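Local coordinates for protein glutathione S-transferase domain (Burkholderia graminis, PDB 4MF5) that binds glutathione and is probably a transferase of the glutathione S-transferase superfamily, with Ure2p-like N- and C-terminal domains, at residues Pro30-Trp35 and Asp78-Phe84; Arg42-Leu48 and Ile93-Pro99; Ser179-Gly184 and Leu224-Phe230. One frame throughout, in Å; residues are numbered along the deposited sequence.

Contact 1 (Pro30-Trp35 and Asp78-Phe84). With GSH (glutathione), chain D.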
loop_
_atom_site.group_PDB
_atom_site.type_symbol
_atom_site.label_atom_id
_atom_site.label_comp_id
_atom_site.label_asym_id
_atom_site.label_seq_id
_atom_site.Cartn_x
_atom_site.Cartn_y
_atom_site.Cartn_z
ATOM N N PRO A 30 3.925 18.516 18.002
ATOM C CA PRO A 30 3.448 18.189 19.346
ATOM C C PRO A 30 3.868 16.813 19.856
ATOM O O PRO A 30 3.869 16.584 21.073
ATOM C CB PRO A 30 1.924 18.303 19.206
ATOM C CG PRO A 30 1.729 19.340 18.144
ATOM C CD PRO A 30 2.838 19.039 17.155
ATOM N N ILE A 31 4.193 15.885 18.960
ATOM C CA ILE A 31 4.635 14.572 19.415
ATOM C C ILE A 31 5.852 14.651 20.338
ATOM O O ILE A 31 6.041 13.812 21.208
ATOM C CB ILE A 31 4.882 13.621 18.232
ATOM C CG1 ILE A 31 5.035 12.181 18.726
ATOM C CG2 ILE A 31 6.083 14.018 17.404
ATOM C CD1 ILE A 31 4.974 11.143 17.620
ATOM N N THR A 32 6.668 15.680 20.149
ATOM C CA THR A 32 7.903 15.821 20.919
ATOM C C THR A 32 7.635 16.164 22.387
ATOM O O THR A 32 8.536 16.062 23.205
ATOM C CB THR A 32 8.857 16.865 20.296
ATOM O OG1 THR A 32 8.254 18.165 20.338
ATOM C CG2 THR A 32 9.259 16.467 18.874
ATOM N N LYS A 33 6.392 16.545 22.732
ATOM C CA LYS A 33 6.048 16.714 24.137
ATOM C C LYS A 33 6.069 15.366 24.850
ATOM O O LYS A 33 6.422 15.291 26.026
ATOM C CB LYS A 33 4.666 17.364 24.301
ATOM C CG LYS A 33 4.609 18.787 23.809
ATOM C CD LYS A 33 5.432 19.695 24.722
ATOM C CE LYS A 33 5.372 21.165 24.311
ATOM N NZ LYS A 33 6.640 21.631 23.683
ATOM N N LYS A 34 5.650 14.310 24.163
ATOM C CA LYS A 34 5.598 12.977 24.743
ATOM C C LYS A 34 6.921 12.213 24.603
ATOM O O LYS A 34 7.338 11.498 25.503
ATOM C CB LYS A 34 4.450 12.175 24.134
ATOM C CG LYS A 34 4.283 10.801 24.741
ATOM C CD LYS A 34 2.902 10.231 24.463
ATOM C CE LYS A 34 2.691 8.845 25.031
ATOM N NZ LYS A 34 2.631 8.900 26.502
ATOM N N TRP A 35 7.593 12.380 23.475
ATOM C CA TRP A 35 8.879 11.752 23.209
ATOM C C TRP A 35 9.868 12.846 22.811
ATOM O O TRP A 35 10.123 13.076 21.628
ATOM C CB TRP A 35 8.782 10.677 22.122
ATOM C CG TRP A 35 7.938 9.499 22.505
ATOM C CD1 TRP A 35 8.327 8.414 23.220
ATOM C CD2 TRP A 35 6.583 9.270 22.140
ATOM N NE1 TRP A 35 7.292 7.529 23.348
ATOM C CE2 TRP A 35 6.210 8.026 22.674
ATOM C CE3 TRP A 35 5.655 9.981 21.385
ATOM C CZ2 TRP A 35 4.935 7.495 22.509
ATOM C CZ3 TRP A 35 4.406 9.460 21.219
ATOM C CH2 TRP A 35 4.055 8.223 21.775
ATOM N N ASP A 78 -0.150 4.369 23.892
ATOM C CA ASP A 78 0.567 5.562 23.483
ATOM C C ASP A 78 0.173 6.030 22.081
ATOM O O ASP A 78 0.209 7.224 21.786
ATOM C CB ASP A 78 2.064 5.297 23.450
ATOM C CG ASP A 78 2.701 5.147 24.800
ATOM O OD1 ASP A 78 2.027 5.263 25.843
ATOM O OD2 ASP A 78 3.942 4.929 24.808
ATOM N N GLN A 79 -0.150 5.077 21.210
ATOM C CA GLN A 79 -0.468 5.381 19.819
ATOM C C GLN A 79 -1.824 6.095 19.686
ATOM O O GLN A 79 -2.119 6.646 18.627
ATOM C CB GLN A 79 -0.426 4.090 18.985
ATOM C CG GLN A 79 -1.627 3.156 19.072
ATOM C CD GLN A 79 -1.740 2.340 20.347
ATOM O OE1 GLN A 79 -0.966 2.476 21.312
ATOM N NE2 GLN A 79 -2.721 1.465 20.351
ATOM N N LEU A 80 -2.617 6.108 20.765
ATOM C CA LEU A 80 -3.927 6.756 20.785
ATOM C C LEU A 80 -3.879 8.144 21.422
ATOM O O LEU A 80 -4.889 8.827 21.489
ATOM C CB LEU A 80 -4.956 5.887 21.536
ATOM C CG LEU A 80 -5.207 4.528 20.887
ATOM C CD1 LEU A 80 -6.127 3.664 21.750
ATOM C CD2 LEU A 80 -5.799 4.735 19.516
ATOM N N THR A 81 -2.712 8.565 21.901
ATOM C CA THR A 81 -2.579 9.899 22.483
ATOM C C THR A 81 -2.691 11.003 21.442
ATOM O O THR A 81 -2.318 10.810 20.280
ATOM C CB THR A 81 -1.250 10.110 23.247
ATOM O OG1 THR A 81 -0.135 9.924 22.369
ATOM C CG2 THR A 81 -1.112 9.153 24.415
ATOM N N PRO A 82 -3.151 12.191 21.865
ATOM C CA PRO A 82 -3.135 13.317 20.923
ATOM C C PRO A 82 -1.730 13.627 20.406
ATOM O O PRO A 82 -1.560 14.035 19.259
ATOM C CB PRO A 82 -3.695 14.468 21.744
ATOM C CG PRO A 82 -4.499 13.802 22.797
ATOM C CD PRO A 82 -3.777 12.551 23.153
ATOM N N GLU A 83 -0.730 13.417 21.250
ATOM C CA GLU A 83 0.660 13.660 20.866
ATOM C C GLU A 83 1.077 12.747 19.711
ATOM O O GLU A 83 1.595 13.216 18.708
ATOM C CB GLU A 83 1.587 13.495 22.065
ATOM C CG GLU A 83 1.434 14.595 23.109
ATOM C CD GLU A 83 0.211 14.471 23.994
ATOM O OE1 GLU A 83 -0.454 13.412 24.020
ATOM O OE2 GLU A 83 -0.061 15.450 24.708
ATOM N N PHE A 84 0.846 11.442 19.827
ATOM C CA PHE A 84 1.173 10.567 18.723
ATOM C C PHE A 84 0.330 10.887 17.488
ATOM O O PHE A 84 0.838 10.939 16.363
ATOM C CB PHE A 84 1.058 9.078 19.105
ATOM C CG PHE A 84 1.529 8.189 17.999
ATOM C CD1 PHE A 84 2.880 7.963 17.822
ATOM C CD2 PHE A 84 0.643 7.645 17.080
ATOM C CE1 PHE A 84 3.325 7.219 16.763
ATOM C CE2 PHE A 84 1.102 6.898 16.022
ATOM C CZ PHE A 84 2.451 6.698 15.856
HETATM C CG1 GSH D . 0.963 0.002 10.813
HETATM C CD1 GSH D . 1.289 -0.695 12.090
HETATM O OE1 GSH D . 2.219 -1.507 12.223
HETATM N N2 GSH D . 0.516 -0.361 13.087
HETATM C CA2 GSH D . -0.090 -1.280 14.022
HETATM C C2 GSH D . -0.402 -0.403 15.175
HETATM O O2 GSH D . 0.284 0.666 15.361
HETATM C CB2 GSH D . 0.648 -2.456 14.605
HETATM S SG2 GSH D . 2.335 -2.624 14.057
HETATM N N3 GSH D . -1.415 -0.776 15.929
HETATM C CA3 GSH D . -1.938 0.115 16.936
HETATM C C3 GSH D . -3.443 -0.004 16.986
HETATM O O31 GSH D . -3.985 -0.854 16.249
HETATM O O32 GSH D . -4.108 0.730 17.748
HETATM O O HOH W 1 0.354 7.152 26.895
HETATM O O HOH W 2 2.758 6.409 28.184
#

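Contact 2 (Arg42-Leu48 and Ile93-Pro99). With GSH (glutathione), chain D.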
loop_
_atom_site.group_PDB
_atom_site.type_symbol
_atom_site.label_atom_id
_atom_site.label_comp_id
_atom_site.label_asym_id
_atom_site.label_seq_id
_atom_site.Cartn_x
_atom_site.Cartn_y
_atom_site.Cartn_z
ATOM N N ARG A 42 18.975 14.282 14.541
ATOM C CA ARG A 42 18.773 12.962 13.942
ATOM C C ARG A 42 17.310 12.756 13.593
ATOM O O ARG A 42 16.419 13.225 14.306
ATOM C CB ARG A 42 19.181 11.843 14.923
ATOM C CG ARG A 42 20.619 11.966 15.389
ATOM C CD ARG A 42 21.106 10.900 16.378
ATOM N NE ARG A 42 22.383 11.349 16.967
ATOM C CZ ARG A 42 23.055 10.760 17.960
ATOM N NH1 ARG A 42 22.602 9.673 18.533
ATOM N NH2 ARG A 42 24.200 11.277 18.393
ATOM N N LEU A 43 17.064 12.012 12.525
ATOM C CA LEU A 43 15.742 11.521 12.233
ATOM C C LEU A 43 15.149 10.881 13.489
ATOM O O LEU A 43 15.799 10.057 14.171
ATOM C CB LEU A 43 15.830 10.521 11.091
ATOM C CG LEU A 43 14.495 9.937 10.608
ATOM C CD1 LEU A 43 14.534 9.655 9.108
ATOM C CD2 LEU A 43 14.122 8.679 11.384
ATOM N N GLN A 44 13.901 11.247 13.794
ATOM C CA GLN A 44 13.185 10.741 14.954
ATOM C C GLN A 44 12.260 9.625 14.480
ATOM O O GLN A 44 11.467 9.816 13.561
ATOM C CB GLN A 44 12.355 11.869 15.553
ATOM C CG GLN A 44 13.186 13.093 15.966
ATOM C CD GLN A 44 14.048 12.806 17.166
ATOM O OE1 GLN A 44 13.542 12.428 18.229
ATOM N NE2 GLN A 44 15.357 12.979 17.024
ATOM N N LEU A 45 12.354 8.471 15.130
ATOM C CA LEU A 45 11.532 7.302 14.812
ATOM C C LEU A 45 10.629 7.003 15.996
ATOM O O LEU A 45 11.118 6.795 17.100
ATOM C CB LEU A 45 12.422 6.090 14.531
ATOM C CG LEU A 45 11.689 4.768 14.353
ATOM C CD1 LEU A 45 10.803 4.778 13.114
ATOM C CD2 LEU A 45 12.674 3.611 14.302
ATOM N N TYR A 46 9.318 6.944 15.747
ATOM C CA TYR A 46 8.317 6.646 16.778
ATOM C C TYR A 46 7.716 5.310 16.382
ATOM O O TYR A 46 6.979 5.213 15.403
ATOM C CB TYR A 46 7.292 7.769 16.852
ATOM C CG TYR A 46 7.919 9.154 16.943
ATOM C CD1 TYR A 46 8.272 9.728 18.159
ATOM C CD2 TYR A 46 8.153 9.884 15.784
ATOM C CE1 TYR A 46 8.843 10.989 18.208
ATOM C CE2 TYR A 46 8.727 11.139 15.831
ATOM C CZ TYR A 46 9.071 11.690 17.040
ATOM O OH TYR A 46 9.625 12.948 17.039
ATOM N N SER A 47 8.110 4.249 17.084
ATOM C CA SER A 47 7.833 2.911 16.596
ATOM C C SER A 47 7.764 1.881 17.707
ATOM O O SER A 47 7.940 2.176 18.889
ATOM C CB SER A 47 8.905 2.561 15.559
ATOM O OG SER A 47 8.540 1.415 14.804
ATOM N N LEU A 48 7.518 0.651 17.275
ATOM C CA LEU A 48 7.481 -0.542 18.112
ATOM C C LEU A 48 7.997 -1.646 17.204
ATOM O O LEU A 48 7.739 -1.596 16.014
ATOM C CB LEU A 48 6.050 -0.851 18.547
ATOM C CG LEU A 48 5.810 -1.937 19.593
ATOM C CD1 LEU A 48 6.379 -1.535 20.945
ATOM C CD2 LEU A 48 4.316 -2.214 19.695
ATOM N N ILE A 93 1.884 2.846 14.252
ATOM C CA ILE A 93 3.316 2.929 14.049
ATOM C C ILE A 93 3.691 2.246 12.728
ATOM O O ILE A 93 2.975 1.406 12.218
ATOM C CB ILE A 93 4.098 2.355 15.240
ATOM C CG1 ILE A 93 3.892 0.844 15.368
ATOM C CG2 ILE A 93 3.783 3.104 16.530
ATOM C CD1 ILE A 93 4.866 0.045 14.526
ATOM N N PRO A 94 4.829 2.622 12.160
ATOM C CA PRO A 94 5.763 3.658 12.576
ATOM C C PRO A 94 5.412 5.024 12.010
ATOM O O PRO A 94 4.636 5.156 11.052
ATOM C CB PRO A 94 7.077 3.161 11.968
ATOM C CG PRO A 94 6.618 2.562 10.668
ATOM C CD PRO A 94 5.316 1.908 10.963
ATOM N N ALA A 95 6.054 6.032 12.587
ATOM C CA ALA A 95 6.054 7.375 12.010
ATOM C C ALA A 95 7.421 7.978 12.273
ATOM O O ALA A 95 8.134 7.562 13.195
ATOM C CB ALA A 95 4.943 8.216 12.625
ATOM N N ILE A 96 7.795 8.958 11.447
ATOM C CA ILE A 96 9.071 9.651 11.577
ATOM C C ILE A 96 8.899 11.156 11.507
ATOM O O ILE A 96 7.934 11.665 10.939
ATOM C CB ILE A 96 10.087 9.208 10.482
ATOM C CG1 ILE A 96 9.619 9.591 9.079
ATOM C CG2 ILE A 96 10.396 7.728 10.601
ATOM C CD1 ILE A 96 10.699 9.586 8.035
ATOM N N ILE A 97 9.894 11.852 12.036
ATOM C CA ILE A 97 10.157 13.243 11.644
ATOM C C ILE A 97 11.627 13.325 11.281
ATOM O O ILE A 97 12.487 13.078 12.142
ATOM C CB ILE A 97 9.847 14.272 12.750
ATOM C CG1 ILE A 97 8.355 14.237 13.123
ATOM C CG2 ILE A 97 10.249 15.667 12.268
ATOM C CD1 ILE A 97 8.042 14.921 14.434
ATOM N N ASP A 98 11.915 13.629 10.017
ATOM C CA ASP A 98 13.299 13.863 9.606
ATOM C C ASP A 98 13.558 15.354 9.775
ATOM O O ASP A 98 12.987 16.135 9.024
ATOM C CB ASP A 98 13.539 13.427 8.173
ATOM C CG ASP A 98 15.004 13.523 7.769
ATOM O OD1 ASP A 98 15.813 14.029 8.597
ATOM O OD2 ASP A 98 15.330 13.100 6.640
ATOM N N PRO A 99 14.429 15.781 10.724
ATOM C CA PRO A 99 14.675 17.218 10.880
ATOM C C PRO A 99 15.311 17.835 9.644
ATOM O O PRO A 99 15.148 19.036 9.402
ATOM C CB PRO A 99 15.609 17.281 12.086
ATOM C CG PRO A 99 16.304 15.974 12.102
ATOM C CD PRO A 99 15.276 14.985 11.635
HETATM C CG1 GSH D . 0.963 0.002 10.813
HETATM C CD1 GSH D . 1.289 -0.695 12.090
HETATM O OE1 GSH D . 2.219 -1.507 12.223
HETATM N N2 GSH D . 0.516 -0.361 13.087
HETATM C CA2 GSH D . -0.090 -1.280 14.022
HETATM C C2 GSH D . -0.402 -0.403 15.175
HETATM O O2 GSH D . 0.284 0.666 15.361
HETATM C CB2 GSH D . 0.648 -2.456 14.605
HETATM S SG2 GSH D . 2.335 -2.624 14.057
HETATM N N3 GSH D . -1.415 -0.776 15.929
HETATM C CA3 GSH D . -1.938 0.115 16.936
HETATM C C3 GSH D . -3.443 -0.004 16.986
HETATM O O31 GSH D . -3.985 -0.854 16.249
HETATM O O32 GSH D . -4.108 0.730 17.748
#

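Contact 3 (Ser179-Gly184 and Leu224-Phe230)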
loop_
_atom_site.group_PDB
_atom_site.type_symbol
_atom_site.label_atom_id
_atom_site.label_comp_id
_atom_site.label_asym_id
_atom_site.label_seq_id
_atom_site.Cartn_x
_atom_site.Cartn_y
_atom_site.Cartn_z
ATOM N N SER A 179 -3.181 -16.271 2.483
ATOM C CA SER A 179 -1.753 -16.185 2.820
ATOM C C SER A 179 -0.931 -17.186 2.016
ATOM O O SER A 179 0.154 -16.850 1.549
ATOM C CB SER A 179 -1.557 -16.360 4.328
ATOM O OG SER A 179 -2.131 -15.297 5.072
ATOM N N LYS A 180 -1.451 -18.406 1.837
ATOM C CA LYS A 180 -0.780 -19.369 0.956
ATOM C C LYS A 180 -0.676 -18.836 -0.468
ATOM O O LYS A 180 0.358 -19.001 -1.122
ATOM C CB LYS A 180 -1.499 -20.706 0.925
ATOM C CG LYS A 180 -1.383 -21.547 2.182
ATOM C CD LYS A 180 -2.242 -22.790 2.001
ATOM C CE LYS A 180 -2.179 -23.769 3.145
ATOM N NZ LYS A 180 -3.122 -24.885 2.890
ATOM N N ARG A 181 -1.747 -18.227 -0.972
ATOM C CA ARG A 181 -1.738 -17.693 -2.330
ATOM C C ARG A 181 -0.648 -16.630 -2.465
ATOM O O ARG A 181 0.125 -16.627 -3.424
ATOM C CB ARG A 181 -3.112 -17.137 -2.683
ATOM C CG ARG A 181 -3.267 -16.807 -4.176
ATOM C CD ARG A 181 -4.521 -15.994 -4.456
ATOM N NE ARG A 181 -4.423 -14.660 -3.891
ATOM C CZ ARG A 181 -3.639 -13.703 -4.361
ATOM N NH1 ARG A 181 -2.998 -13.850 -5.516
ATOM N NH2 ARG A 181 -3.500 -12.568 -3.700
ATOM N N LEU A 182 -0.584 -15.721 -1.506
ATOM C CA LEU A 182 0.425 -14.667 -1.513
ATOM C C LEU A 182 1.832 -15.214 -1.408
ATOM O O LEU A 182 2.740 -14.727 -2.092
ATOM C CB LEU A 182 0.143 -13.683 -0.374
ATOM C CG LEU A 182 -1.098 -12.814 -0.562
ATOM C CD1 LEU A 182 -1.515 -12.207 0.749
ATOM C CD2 LEU A 182 -0.830 -11.722 -1.594
ATOM N N LEU A 183 2.043 -16.209 -0.555
ATOM C CA LEU A 183 3.353 -16.867 -0.483
ATOM C C LEU A 183 3.718 -17.470 -1.824
ATOM O O LEU A 183 4.881 -17.452 -2.210
ATOM C CB LEU A 183 3.375 -17.912 0.629
ATOM C CG LEU A 183 3.444 -17.334 2.047
ATOM C CD1 LEU A 183 3.072 -18.401 3.081
ATOM C CD2 LEU A 183 4.803 -16.751 2.358
ATOM N N GLY A 184 2.736 -18.010 -2.548
ATOM C CA GLY A 184 2.997 -18.574 -3.871
ATOM C C GLY A 184 3.438 -17.528 -4.868
ATOM O O GLY A 184 4.285 -17.787 -5.727
ATOM N N LEU A 224 -0.081 -23.876 9.444
ATOM C CA LEU A 224 -1.273 -23.608 8.631
ATOM C C LEU A 224 -0.911 -23.333 7.173
ATOM O O LEU A 224 -1.575 -23.810 6.266
ATOM C CB LEU A 224 -2.034 -22.405 9.157
ATOM C CG LEU A 224 -3.349 -22.375 9.935
ATOM C CD1 LEU A 224 -3.878 -23.721 10.354
ATOM C CD2 LEU A 224 -3.353 -21.345 11.077
ATOM N N VAL A 225 0.146 -22.540 6.934
ATOM C CA VAL A 225 0.498 -22.184 5.555
ATOM C C VAL A 225 1.479 -23.158 4.933
ATOM O O VAL A 225 1.716 -23.058 3.746
ATOM C CB VAL A 225 1.010 -20.728 5.434
ATOM C CG1 VAL A 225 -0.004 -19.734 5.941
ATOM C CG2 VAL A 225 2.368 -20.542 6.126
ATOM N N ALA A 226 2.056 -24.059 5.737
ATOM C CA ALA A 226 3.066 -25.035 5.303
ATOM C C ALA A 226 4.237 -24.334 4.592
ATOM O O ALA A 226 4.471 -24.501 3.393
ATOM C CB ALA A 226 2.459 -26.135 4.434
ATOM N N ILE A 227 4.988 -23.558 5.365
ATOM C CA ILE A 227 6.046 -22.708 4.850
ATOM C C ILE A 227 7.073 -23.491 4.012
ATOM O O ILE A 227 7.646 -22.953 3.074
ATOM C CB ILE A 227 6.710 -21.896 5.987
ATOM C CG1 ILE A 227 7.665 -20.830 5.451
ATOM C CG2 ILE A 227 7.386 -22.783 7.026
ATOM C CD1 ILE A 227 7.014 -19.752 4.601
ATOM N N GLN A 228 7.283 -24.756 4.355
ATOM C CA GLN A 228 8.213 -25.635 3.653
ATOM C C GLN A 228 7.832 -25.830 2.177
ATOM O O GLN A 228 8.664 -26.281 1.390
ATOM C CB GLN A 228 8.337 -26.991 4.355
ATOM C CG GLN A 228 7.028 -27.758 4.477
ATOM C CD GLN A 228 6.219 -27.481 5.722
ATOM O OE1 GLN A 228 5.303 -28.293 6.057
ATOM N NE2 GLN A 228 6.478 -26.425 6.409
ATOM N N ASP A 229 6.609 -25.479 1.790
ATOM C CA ASP A 229 6.191 -25.579 0.416
ATOM C C ASP A 229 6.762 -24.463 -0.446
ATOM O O ASP A 229 6.553 -24.466 -1.664
ATOM C CB ASP A 229 4.659 -25.535 0.300
ATOM C CG ASP A 229 3.971 -26.766 0.826
ATOM O OD1 ASP A 229 4.652 -27.759 1.104
ATOM O OD2 ASP A 229 2.733 -26.739 0.953
ATOM N N PHE A 230 7.472 -23.499 0.155
ATOM C CA PHE A 230 7.948 -22.304 -0.552
ATOM C C PHE A 230 9.466 -22.206 -0.344
ATOM O O PHE A 230 9.951 -21.373 0.424
ATOM C CB PHE A 230 7.209 -21.070 -0.019
ATOM C CG PHE A 230 5.714 -21.241 -0.024
ATOM C CD1 PHE A 230 4.977 -21.087 -1.201
ATOM C CD2 PHE A 230 5.032 -21.566 1.140
ATOM C CE1 PHE A 230 3.602 -21.270 -1.211
ATOM C CE2 PHE A 230 3.650 -21.751 1.119
ATOM C CZ PHE A 230 2.946 -21.585 -0.050
HETATM O O HOH W 3 -3.761 -25.431 6.255
#

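Contact 1 (Pro30-Trp35 and Asp78-Phe84)
In the glutathione-binding half of this protein, the short N-terminal helical turn 31-34 lies against the start of helix 82-85, with I31, K34 and W35 meeting D78, T81, E83 and F84. I31 drives its CD1 alongside the F84 ring, 3.8 Å from F84 CD1, the two side chains pointing the same way. Nearer the backbone, I31 CB rests 3.3 Å from E83 O in a packing contact; that carbonyl is hydrogen-bonded to the hydroxyl of S86. W35 brings the six-membered part of its indole: CZ3 lies 4.0 Å from F84 CB, while CZ2 and CH2 face D78 CB, which sits in the plane of the indole at its edge. The carboxylate of D78 is turned 66° from that indole and is held by the T76 hydroxyl and R73 N. Where T81 N-caps the helix, its hydroxyl does two jobs, accepting from F84 N in a nearly straight bond (168°) and donating to D78 O at 2.8 Å. A chi1 of 60° sets T81 OG1 between its own backbone N and carbonyl carbon, facing F84 N; the aliphatic end of K34 comes in tip to tip, CD 3.7 Å from T81 OG1. Beyond it the K34 ammonium forms a long salt bridge, NZ to D78 OD1 3.7 Å, and two waters span the same pair, each accepting from NZ and donating to OD1. In the 3-10 turn 78-80, Q79, whose side chain starts out away from the 30-35 segment, donates through NE2 to O32 of glutathione at 3.0 Å.

Contact 2 (Arg42-Leu48 and Ile93-Pro99)
Q44 N gives the shortest backbone bond between strands 43-47 and 95-98, 2.8 Å to I97 O and almost straight at 177°. I97 N returns to Q44 O, closing one hydrogen-bonded pair. Y46 and A95 form the next: Y46 N reaches A95 O at 2.9 Å, and A95 N bonds back to Y46 O. L45 and I96 between them are the non-hydrogen-bonded pair, where I96 CA comes 3.1 Å from Q44 O in a CA-H...O contact. This antiparallel pair forms the middle of the four-stranded mixed sheet of the thioredoxin-like N-terminal domain. On the face of L45 and I96, L45 CD1 meets I96 CG2 at 3.9 Å, and L43 CD2 comes to the same methyl; helices 51-63 and 112-123 cover this side. On the other face, the Y46 ring presents its edge to the neighbouring strand, Y46 CD2 3.5 Å from A95 O, and its hydroxyl oxygen OH lies 3.6 Å from I97 CD1. H70 lies nearly parallel to that ring. Q44 bends at chi2 (-70°), carrying its amide back so that NE2 bonds R42 O from above the carbonyl plane; H70 and E68 take the rest of the amide's bonding. Ahead of the strand, the cis peptide before P94 is the hallmark of the thioredoxin fold at the glutathione site. I93 N donates to glutathione O2 at 2.9 Å, while I93 CD1 packs on L48 O and close to the ligand's sulfur, SG2.

Contact 3 (Ser179-Gly184 and Leu224-Phe230)
The ring of F230 is sandwiched: L183 CB stands over the centre of one face, and D229 CB lies across the opposite face, offset toward the rim. L183 makes a CH-pi contact, L183 CB 3.7 Å from the centroid of the F230 ring and only 8° off the normal. At the edge, in the plane of the ring, is V225 O. The ring also comes against the helix backbone, F230 CE1 3.6 Å from G184 N, an amide already bonded to K180 O. F230 is the N-cap residue of helix 231-242, and its ring packs the start of that helix on the flank of helix 170-190 in the all-helical C-terminal domain. Just before it, helix 222-225 ends in a Schellman motif with A226, of positive phi, as the C' residue. V225, in the last turn before that stop, meets L183 at about a right angle, V225 CG2 to L183 CD1 3.8 Å; L215 of helix 203-216 touches both residues. S179 CB adds a looser touch on V225 CG1. K180, with CG beside its own backbone N (chi1 -72°) and the chain extended beyond it, runs along the end of helix 222-225 so that K180 CE lies 3.2 Å from L224 O. L224 O accepts a 2.7 Å bond from a water, to which K180 NZ donates only weakly.

Contacts 1 and 2 are neighbours, their centres 12 Å apart, and both touch the same glutathione. I31 packs on Y46 and I97, and F84 on Y46, so the helical turn and helix 82-85 of contact 1 cover the Y46 face of the sheet; F84 also touches I93 at the glutathione end. Contact 2 is buried and built on paired backbone bonds; contact 1, only partly buried, relies on side-chain packing with a water-bridged charge pair at its margin. Contact 3 lies on the opposite side of the chain's centre, about 33 Å from contact 2 between centres, in the helical C-terminal domain. Also partly buried, it joins helix to helix end through aromatic and aliphatic packing.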